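Local coordinates for GH62 hydrolase (Scytalidium thermophilum, PDB 4PVA), which probably acts as an alpha-L-arabinofuranosidase that releases arabinose from arabinoxylan, at residues A[44-49]-A[62-67]; A[69-74]-A[98-103]; A[237-242]-A[255-260]. All blocks are in the same frame, centred on the assembly; numbering follows the deposited sequence. Where two conformers were deposited one is given.

Contact 1. Residues A[44-49]-A[62-67]. With PO4 (phosphate ion), chain F; PO4 (phosphate ion), chain D.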
loop_
_atom_site.group_PDB
_atom_site.type_symbol
_atom_site.label_atom_id
_atom_site.label_comp_id
_atom_site.label_asym_id
_atom_site.label_seq_id
_atom_site.Cartn_x
_atom_site.Cartn_y
_atom_site.Cartn_z
ATOM N N GLY A 44 11.873 0.584 12.854
ATOM C CA GLY A 44 10.852 1.313 12.121
ATOM C C GLY A 44 9.542 0.563 12.080
ATOM O O GLY A 44 9.522 -0.663 11.972
ATOM N N ILE A 45 8.446 1.324 12.132
ATOM C CA ILE A 45 7.122 0.812 11.778
ATOM C C ILE A 45 6.759 1.436 10.453
ATOM O O ILE A 45 6.824 2.646 10.273
ATOM C CB ILE A 45 6.060 1.126 12.858
ATOM C CG1 ILE A 45 6.506 0.560 14.229
ATOM C CG2 ILE A 45 4.729 0.512 12.493
ATOM C CD1 ILE A 45 6.543 -0.935 14.289
ATOM N N LYS A 46 6.376 0.557 9.518
ATOM C CA LYS A 46 6.386 0.877 8.112
ATOM C C LYS A 46 5.143 0.412 7.370
ATOM O O LYS A 46 4.428 -0.485 7.800
ATOM C CB LYS A 46 7.588 0.235 7.430
ATOM C CG LYS A 46 8.916 0.752 7.935
ATOM C CD LYS A 46 10.094 0.220 7.145
ATOM C CE LYS A 46 10.226 0.871 5.789
ATOM N NZ LYS A 46 11.391 0.332 5.069
ATOM N N ASP A 47 4.916 1.041 6.224
ATOM C CA ASP A 47 4.057 0.539 5.156
ATOM C C ASP A 47 2.711 0.024 5.642
ATOM O O ASP A 47 2.414 -1.165 5.575
ATOM C CB ASP A 47 4.808 -0.421 4.235
ATOM C CG ASP A 47 5.336 -1.643 4.881
ATOM O OD1 ASP A 47 4.546 -2.371 5.546
ATOM O OD2 ASP A 47 6.559 -1.954 4.676
ATOM N N PRO A 48 1.840 0.937 6.097
ATOM C CA PRO A 48 0.560 0.503 6.666
ATOM C C PRO A 48 -0.503 0.211 5.618
ATOM O O PRO A 48 -0.533 0.824 4.543
ATOM C CB PRO A 48 0.154 1.719 7.501
ATOM C CG PRO A 48 0.701 2.866 6.726
ATOM C CD PRO A 48 2.024 2.389 6.208
ATOM N N THR A 49 -1.403 -0.692 5.954
ATOM C CA THR A 49 -2.680 -0.870 5.251
ATOM C C THR A 49 -3.749 -0.819 6.338
ATOM O O THR A 49 -3.495 -1.277 7.461
ATOM C CB THR A 49 -2.717 -2.193 4.445
ATOM O OG1 THR A 49 -3.984 -2.301 3.801
ATOM C CG2 THR A 49 -2.511 -3.414 5.330
ATOM N N SER A 62 4.522 -3.224 8.710
ATOM C CA SER A 62 5.733 -4.004 8.826
ATOM C C SER A 62 6.604 -3.476 9.905
ATOM O O SER A 62 6.676 -2.285 10.170
ATOM C CB SER A 62 6.514 -4.032 7.551
ATOM O OG SER A 62 5.702 -4.629 6.521
ATOM N N THR A 63 7.285 -4.393 10.560
ATOM C CA THR A 63 8.378 -4.087 11.471
ATOM C C THR A 63 9.669 -4.190 10.695
ATOM O O THR A 63 9.862 -5.130 9.916
ATOM C CB THR A 63 8.390 -5.033 12.691
ATOM O OG1 THR A 63 8.555 -6.389 12.232
ATOM C CG2 THR A 63 7.124 -4.919 13.456
ATOM N N ALA A 64 10.575 -3.230 10.903
ATOM C CA ALA A 64 11.851 -3.227 10.229
ATOM C C ALA A 64 12.970 -3.030 11.220
ATOM O O ALA A 64 12.871 -2.158 12.083
ATOM C CB ALA A 64 11.873 -2.114 9.206
ATOM N N LYS A 65 14.025 -3.807 11.045
ATOM C CA LYS A 65 15.280 -3.620 11.779
ATOM C C LYS A 65 16.350 -4.192 10.861
ATOM O O LYS A 65 16.054 -4.837 9.881
ATOM C CB LYS A 65 15.239 -4.279 13.171
ATOM C CG LYS A 65 14.693 -5.692 13.147
ATOM C CD LYS A 65 14.712 -6.314 14.546
ATOM C CE LYS A 65 13.978 -7.640 14.561
ATOM N NZ LYS A 65 14.046 -8.344 15.868
ATOM N N SER A 66 17.610 -4.003 11.225
ATOM C CA SER A 66 18.678 -4.573 10.417
ATOM C C SER A 66 18.557 -6.092 10.262
ATOM O O SER A 66 18.896 -6.624 9.233
ATOM C CB SER A 66 20.046 -4.141 10.948
ATOM O OG SER A 66 20.209 -2.744 10.682
ATOM N N GLU A 67 18.021 -6.772 11.273
ATOM C CA GLU A 67 17.875 -8.221 11.225
ATOM C C GLU A 67 16.834 -8.703 10.223
ATOM O O GLU A 67 16.927 -9.816 9.716
ATOM C CB GLU A 67 17.524 -8.742 12.626
ATOM C CG GLU A 67 17.416 -10.261 12.776
ATOM C CD GLU A 67 16.083 -10.847 12.305
ATOM O OE1 GLU A 67 16.108 -12.008 11.831
ATOM O OE2 GLU A 67 15.015 -10.172 12.368
HETATM P P PO4 F . 10.230 1.253 1.648
HETATM O O1 PO4 F . 10.098 2.716 1.163
HETATM O O2 PO4 F . 10.475 0.359 0.412
HETATM O O3 PO4 F . 11.474 1.189 2.504
HETATM O O4 PO4 F . 9.019 0.871 2.357
HETATM P P PO4 D . 10.989 -10.352 15.092
HETATM O O1 PO4 D . 10.964 -10.581 13.588
HETATM O O2 PO4 D . 12.347 -10.595 15.743
HETATM O O3 PO4 D . 10.656 -8.931 15.315
HETATM O O4 PO4 D . 9.976 -11.266 15.735
#
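The flat group here is the carboxylate of Asp47, and Ser62 is its partner across the contact. Ser62 OG donates to the syn lone pair of Asp47 OD1, 2.7 Å away. Ser62 CB lies close to both carboxylate oxygens, at 3.3 Å from Asp47 OD1. Ala102 and Pro103 of the next sheet also touch the Asp47 side chain. Asp47 CG sits between its own N and carbonyl carbon (chi1 61°), which swings the carboxylate back towards Ser62. Ser62 OG has a second role: it accepts a bond from Ala102 N. Lys46 runs over Ala64, with Lys46 CD 3.6 Å from Ala64 CB. The lysine chain bends at chi3 (75°), and Lys46 NZ reaches a phosphate ion, 2.7 Å from its O3, and the Tyr69 hydroxyl. On the other face of the sheet Ile45 and Thr63 lie side by side, with Ile45 CD1 4.1 Å from Thr63 CG2. The backbones hold this register with paired bonds at Gly44 with Ala64 and at Lys46 with Ser62. This is an antiparallel beta hairpin. It forms the first two strands of one blade of the five-bladed beta-propeller known for family 62.

Contact 2. Residues A[69-74]-A[98-103]. With PO4 (phosphate ion), chain C.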
loop_
_atom_site.group_PDB
_atom_site.type_symbol
_atom_site.label_atom_id
_atom_site.label_comp_id
_atom_site.label_asym_id
_atom_site.label_seq_id
_atom_site.Cartn_x
_atom_site.Cartn_y
_atom_site.Cartn_z
ATOM N N TYR A 69 12.510 -8.205 8.440
ATOM C CA TYR A 69 11.143 -7.694 8.316
ATOM C C TYR A 69 10.137 -8.724 8.701
ATOM O O TYR A 69 10.216 -9.884 8.282
ATOM C CB TYR A 69 10.809 -7.279 6.882
ATOM C CG TYR A 69 11.352 -5.953 6.507
ATOM C CD1 TYR A 69 12.695 -5.766 6.263
ATOM C CD2 TYR A 69 10.508 -4.854 6.370
ATOM C CE1 TYR A 69 13.195 -4.504 5.956
ATOM C CE2 TYR A 69 10.986 -3.614 6.042
ATOM C CZ TYR A 69 12.322 -3.441 5.823
ATOM O OH TYR A 69 12.801 -2.188 5.505
ATOM N N ASN A 70 9.136 -8.312 9.442
ATOM C CA ASN A 70 7.940 -9.106 9.642
ATOM C C ASN A 70 6.763 -8.119 9.831
ATOM O O ASN A 70 6.906 -6.957 9.413
ATOM C CB ASN A 70 8.147 -10.112 10.763
ATOM C CG ASN A 70 7.202 -11.293 10.671
ATOM O OD1 ASN A 70 6.062 -11.199 11.119
ATOM N ND2 ASN A 70 7.705 -12.435 10.246
HETATM N N MSE A 71 5.607 -8.541 10.323
HETATM C CA MSE A 71 4.409 -7.694 10.304
HETATM C C MSE A 71 3.667 -7.740 11.616
HETATM O O MSE A 71 3.786 -8.715 12.398
HETATM C CB MSE A 71 3.486 -8.066 9.115
HETATM C CG MSE A 71 4.227 -7.959 7.775
HETATM SE SE MSE A 71 3.105 -8.353 6.248
HETATM C CE MSE A 71 2.604 -10.184 6.759
ATOM N N VAL A 72 2.896 -6.696 11.824
ATOM C CA VAL A 72 2.077 -6.535 13.026
ATOM C C VAL A 72 0.667 -6.167 12.647
ATOM O O VAL A 72 0.449 -5.525 11.606
ATOM C CB VAL A 72 2.588 -5.446 13.993
ATOM C CG1 VAL A 72 3.840 -5.906 14.697
ATOM C CG2 VAL A 72 2.773 -4.077 13.335
ATOM N N TYR A 73 -0.281 -6.550 13.486
ATOM C CA TYR A 73 -1.638 -6.079 13.438
ATOM C C TYR A 73 -1.941 -5.306 14.732
ATOM O O TYR A 73 -1.546 -5.746 15.820
ATOM C CB TYR A 73 -2.605 -7.257 13.294
ATOM C CG TYR A 73 -4.030 -6.904 13.610
ATOM C CD1 TYR A 73 -4.823 -6.238 12.689
ATOM C CD2 TYR A 73 -4.568 -7.199 14.857
ATOM C CE1 TYR A 73 -6.127 -5.891 12.974
ATOM C CE2 TYR A 73 -5.868 -6.844 15.171
ATOM C CZ TYR A 73 -6.652 -6.198 14.244
ATOM O OH TYR A 73 -7.950 -5.852 14.592
ATOM N N PHE A 74 -2.703 -4.234 14.621
ATOM C CA PHE A 74 -3.237 -3.561 15.785
ATOM C C PHE A 74 -4.518 -2.818 15.411
ATOM O O PHE A 74 -4.777 -2.543 14.242
ATOM C CB PHE A 74 -2.194 -2.637 16.418
ATOM C CG PHE A 74 -1.638 -1.579 15.507
ATOM C CD1 PHE A 74 -0.648 -1.879 14.572
ATOM C CD2 PHE A 74 -2.078 -0.274 15.597
ATOM C CE1 PHE A 74 -0.123 -0.883 13.768
ATOM C CE2 PHE A 74 -1.556 0.720 14.770
ATOM C CZ PHE A 74 -0.576 0.406 13.859
ATOM N N GLY A 98 9.922 -15.471 9.538
ATOM C CA GLY A 98 10.473 -15.375 8.203
ATOM C C GLY A 98 10.326 -13.963 7.720
ATOM O O GLY A 98 9.784 -13.106 8.436
ATOM N N TYR A 99 10.783 -13.726 6.509
ATOM C CA TYR A 99 10.630 -12.453 5.832
ATOM C C TYR A 99 9.227 -12.260 5.315
ATOM O O TYR A 99 8.756 -13.061 4.505
ATOM C CB TYR A 99 11.616 -12.380 4.687
ATOM C CG TYR A 99 11.482 -11.122 3.889
ATOM C CD1 TYR A 99 12.073 -9.954 4.293
ATOM C CD2 TYR A 99 10.813 -11.135 2.698
ATOM C CE1 TYR A 99 11.961 -8.794 3.547
ATOM C CE2 TYR A 99 10.667 -9.995 1.946
ATOM C CZ TYR A 99 11.251 -8.825 2.374
ATOM O OH TYR A 99 11.120 -7.687 1.591
ATOM N N ARG A 100 8.551 -11.220 5.802
ATOM C CA ARG A 100 7.293 -10.769 5.229
ATOM C C ARG A 100 7.241 -9.264 5.355
ATOM O O ARG A 100 7.627 -8.728 6.396
ATOM C CB ARG A 100 6.078 -11.307 5.965
ATOM C CG ARG A 100 5.850 -12.817 5.968
ATOM C CD ARG A 100 6.502 -13.531 7.130
ATOM N NE ARG A 100 6.187 -14.977 7.185
ATOM C CZ ARG A 100 6.684 -15.903 6.374
ATOM N NH1 ARG A 100 7.577 -15.609 5.435
ATOM N NH2 ARG A 100 6.305 -17.156 6.534
ATOM N N ALA A 101 6.747 -8.575 4.333
ATOM C CA ALA A 101 6.704 -7.132 4.364
ATOM C C ALA A 101 5.622 -6.591 3.466
ATOM O O ALA A 101 5.191 -7.218 2.484
ATOM C CB ALA A 101 8.040 -6.567 3.919
ATOM N N ALA A 102 5.219 -5.363 3.751
ATOM C CA ALA A 102 4.416 -4.513 2.853
ATOM C C ALA A 102 3.038 -5.080 2.525
ATOM O O ALA A 102 2.755 -5.439 1.372
ATOM C CB ALA A 102 5.193 -4.153 1.599
ATOM N N PRO A 103 2.171 -5.143 3.528
ATOM C CA PRO A 103 0.845 -5.718 3.334
ATOM C C PRO A 103 -0.187 -4.749 2.752
ATOM O O PRO A 103 -0.057 -3.506 2.863
ATOM C CB PRO A 103 0.427 -6.092 4.756
ATOM C CG PRO A 103 1.100 -5.084 5.610
ATOM C CD PRO A 103 2.400 -4.780 4.937
HETATM P P PO4 C . 7.950 -18.909 3.462
HETATM O O1 PO4 C . 7.615 -17.439 3.247
HETATM O O2 PO4 C . 9.374 -19.271 2.988
HETATM O O3 PO4 C . 6.994 -19.679 2.610
HETATM O O4 PO4 C . 7.633 -19.265 4.914
#
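Asn70 and Gly98 make the shorter of the two hydrogen bonds across this contact. Asn70 ND2 donates to Gly98 O over 2.8 Å, tilted 20° from the carbonyl plane. The other bond is longer: Arg100 N to Tyr69 O, 3.3 Å, with the donor above the carbonyl plane. The Asn70 amide lies beside the Arg100 side chain, with Asn70 ND2 3.5 Å from Arg100 CD. Amide and guanidinium planes differ by 31°. Apolar contacts flank these bonds. Tyr69 CB meets Tyr99 CE1 at 3.8 Å, the two side chains pointing the same way. Tyr69 CD2 rests near Ala101 CB. Met71, present as selenomethionine, slides past Pro103, with its SE 3.8 Å from Pro103 CB. Its chain bends at chi3 (-59°), and this turns CE to Arg100 CB.

Further bonds position these groups. Asn70 OD1 accepts from Met71 N, and Asn70 ND2 has a second acceptor in Gly96 O, so both ends of the amide are held. Arg100 NH1 donates to Tyr99 O, which lies in the guanidinium plane. Gly98 CA lies over one face of that group, nearer its border than its middle. A phosphate ion, probably from the crystallisation liquor, sits at its edge: Arg100 NH1 is 2.9 Å from O1, and Arg100 NH2 is 3.0 Å from O4. Arg100 NH2 also bonds Leu95 O. The two tyrosine hydroxyls have partners farther out, Asn331 for Tyr69 and Gln119 for Tyr99.

No beta bridge joins the two segments. Residues 69-74 belong to one four-stranded sheet, and residues 98-103 lead into the first strand of the next. This is blade-to-blade packing in a beta-propeller.

Contact 3. Residues A[237-242]-A[255-260]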
loop_
_atom_site.group_PDB
_atom_site.type_symbol
_atom_site.label_atom_id
_atom_site.label_comp_id
_atom_site.label_asym_id
_atom_site.label_seq_id
_atom_site.Cartn_x
_atom_site.Cartn_y
_atom_site.Cartn_z
ATOM N N LYS A 237 -12.195 7.072 -13.468
ATOM C CA LYS A 237 -12.765 5.974 -12.726
ATOM C C LYS A 237 -11.751 5.361 -11.761
ATOM O O LYS A 237 -12.141 4.924 -10.693
ATOM C CB LYS A 237 -13.286 4.899 -13.688
ATOM C CG LYS A 237 -14.031 3.759 -13.025
ATOM C CD LYS A 237 -14.554 2.817 -14.093
ATOM C CE LYS A 237 -15.815 2.153 -13.687
ATOM N NZ LYS A 237 -16.363 1.519 -14.941
ATOM N N TYR A 238 -10.490 5.314 -12.203
ATOM C CA TYR A 238 -9.385 4.679 -11.483
ATOM C C TYR A 238 -8.221 5.634 -11.217
ATOM O O TYR A 238 -7.791 6.383 -12.095
ATOM C CB TYR A 238 -8.899 3.415 -12.219
ATOM C CG TYR A 238 -9.849 2.270 -12.004
ATOM C CD1 TYR A 238 -9.818 1.552 -10.824
ATOM C CD2 TYR A 238 -10.860 2.018 -12.913
ATOM C CE1 TYR A 238 -10.719 0.549 -10.590
ATOM C CE2 TYR A 238 -11.766 1.017 -12.690
ATOM C CZ TYR A 238 -11.691 0.304 -11.520
ATOM O OH TYR A 238 -12.590 -0.713 -11.298
ATOM N N LEU A 239 -7.730 5.585 -9.986
ATOM C CA LEU A 239 -6.637 6.420 -9.507
ATOM C C LEU A 239 -5.443 5.511 -9.245
ATOM O O LEU A 239 -5.549 4.573 -8.464
ATOM C CB LEU A 239 -7.066 7.128 -8.222
ATOM C CG LEU A 239 -6.039 7.977 -7.510
ATOM C CD1 LEU A 239 -5.595 9.178 -8.345
ATOM C CD2 LEU A 239 -6.558 8.446 -6.152
ATOM N N LEU A 240 -4.319 5.835 -9.857
ATOM C CA LEU A 240 -3.024 5.175 -9.616
ATOM C C LEU A 240 -2.117 6.125 -8.853
ATOM O O LEU A 240 -1.927 7.280 -9.264
ATOM C CB LEU A 240 -2.345 4.798 -10.938
ATOM C CG LEU A 240 -0.892 4.326 -10.840
ATOM C CD1 LEU A 240 -0.761 3.016 -10.115
ATOM C CD2 LEU A 240 -0.298 4.258 -12.247
ATOM N N LEU A 241 -1.572 5.638 -7.744
ATOM C CA LEU A 241 -0.538 6.337 -6.965
ATOM C C LEU A 241 0.746 5.531 -7.045
ATOM O O LEU A 241 0.694 4.306 -6.931
ATOM C CB LEU A 241 -0.934 6.448 -5.513
ATOM C CG LEU A 241 -2.316 7.025 -5.230
ATOM C CD1 LEU A 241 -2.552 7.095 -3.744
ATOM C CD2 LEU A 241 -2.517 8.380 -5.882
ATOM N N VAL A 242 1.876 6.186 -7.244
ATOM C CA VAL A 242 3.191 5.522 -7.211
ATOM C C VAL A 242 4.147 6.427 -6.484
ATOM O O VAL A 242 4.163 7.627 -6.699
ATOM C CB VAL A 242 3.745 5.160 -8.630
ATOM C CG1 VAL A 242 5.097 4.454 -8.522
ATOM C CG2 VAL A 242 2.768 4.309 -9.427
ATOM N N SER A 255 0.507 10.702 -9.148
ATOM C CA SER A 255 -0.808 10.182 -9.457
ATOM C C SER A 255 -1.127 10.258 -10.931
ATOM O O SER A 255 -0.673 11.170 -11.649
ATOM C CB SER A 255 -1.883 10.891 -8.657
ATOM O OG SER A 255 -1.887 12.320 -8.887
ATOM N N TRP A 256 -1.959 9.301 -11.359
ATOM C CA TRP A 256 -2.488 9.159 -12.698
ATOM C C TRP A 256 -3.947 8.720 -12.569
ATOM O O TRP A 256 -4.354 8.177 -11.547
ATOM C CB TRP A 256 -1.760 8.064 -13.512
ATOM C CG TRP A 256 -0.280 8.191 -13.798
ATOM C CD1 TRP A 256 0.291 8.398 -15.036
ATOM C CD2 TRP A 256 0.793 7.989 -12.884
ATOM N NE1 TRP A 256 1.643 8.384 -14.930
ATOM C CE2 TRP A 256 1.981 8.133 -13.617
ATOM C CE3 TRP A 256 0.861 7.697 -11.516
ATOM C CZ2 TRP A 256 3.239 7.992 -13.021
ATOM C CZ3 TRP A 256 2.105 7.559 -10.940
ATOM C CH2 TRP A 256 3.269 7.709 -11.678
ATOM N N THR A 257 -4.684 8.884 -13.660
ATOM C CA THR A 257 -6.030 8.320 -13.753
ATOM C C THR A 257 -6.194 7.540 -15.030
ATOM O O THR A 257 -5.446 7.669 -15.987
ATOM C CB THR A 257 -7.123 9.386 -13.702
ATOM O OG1 THR A 257 -6.931 10.276 -14.775
ATOM C CG2 THR A 257 -7.059 10.137 -12.385
ATOM N N SER A 258 -7.215 6.690 -15.013
ATOM C CA SER A 258 -7.622 5.929 -16.189
ATOM C C SER A 258 -9.082 5.551 -16.111
ATOM O O SER A 258 -9.707 5.578 -15.061
ATOM C CB SER A 258 -6.777 4.667 -16.298
ATOM O OG SER A 258 -7.110 3.978 -17.520
ATOM N N ASP A 259 -9.603 5.149 -17.260
ATOM C CA ASP A 259 -10.965 4.656 -17.360
ATOM C C ASP A 259 -11.097 3.188 -17.004
ATOM O O ASP A 259 -12.198 2.698 -16.894
ATOM C CB ASP A 259 -11.549 4.961 -18.758
ATOM C CG ASP A 259 -10.777 4.309 -19.909
ATOM O OD1 ASP A 259 -9.951 3.401 -19.688
ATOM O OD2 ASP A 259 -11.066 4.669 -21.099
ATOM N N ARG A 260 -9.991 2.481 -16.827
ATOM C CA ARG A 260 -10.033 1.058 -16.475
ATOM C C ARG A 260 -8.728 0.684 -15.785
ATOM O O ARG A 260 -7.780 1.449 -15.802
ATOM C CB ARG A 260 -10.330 0.195 -17.702
ATOM C CG ARG A 260 -9.216 0.125 -18.711
ATOM C CD ARG A 260 -9.728 -0.220 -20.117
ATOM N NE ARG A 260 -10.186 0.948 -20.866
ATOM C CZ ARG A 260 -10.554 0.908 -22.141
ATOM N NH1 ARG A 260 -10.502 -0.242 -22.783
ATOM N NH2 ARG A 260 -10.952 2.011 -22.773
HETATM O O HOH W 1 -14.049 0.679 -16.718
#
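Trp256 packs against Leu240 and Val242 on one face of the hairpin. Its CB starts beside Leu240 CB, 4.2 Å away. CG lies anti to the carbonyl carbon (chi1 -61°), and this lays the indole alongside the leucine. Trp256 CD2 and CE3 both meet Leu240 CD2, which sits over one ring face near the rim, 3.7 Å from CE3. The same Trp256 CE3 has Leu240 O in plane at its edge. Farther out, Trp256 CZ3 touches Val242 CG2 at 3.6 Å, and CH2 comes near Val242 CB. With an alanine in place of Trp256, a gap is likely to open beside Leu240 and Val242, and both would lose their aromatic partner. On the opposite face Leu241 CD2 lies 3.8 Å from Ser255 CB. Four backbone hydrogen bonds pair Leu240 with Trp256 and Tyr238 with Ser258. Beyond them a water links Lys237 NZ to Asp259 O, taking a bond from the first and giving one to the second. Lys237 and Tyr238 both face Ser258, which makes a classic beta bulge. The whole is an antiparallel hairpin of strands 238-245 and 251-258, the middle pair of a propeller blade.

Contacts 1 and 2 adjoin, with centres 7 Å apart. Strands 56-65 and 68-76 are neighbours in one sheet, and Thr63 N probably bonds Asn70 O between them. Contact 3 lies on the other side of the chain's centre, with its centre about 27 Å from each of the others. Contacts 1 and 3 are buried hairpins, each within a single sheet. Contact 2 is partly exposed and joins two sheets. Chemistry follows place. Contact 1 adds a carboxylate-hydroxyl bond to its paired backbone bonds. Contact 3 adds indole and aliphatic packing. Contact 2 has one side-chain amide bond to a loop carbonyl, one long backbone bond, and apolar packing of tyrosine, selenomethionine and proline.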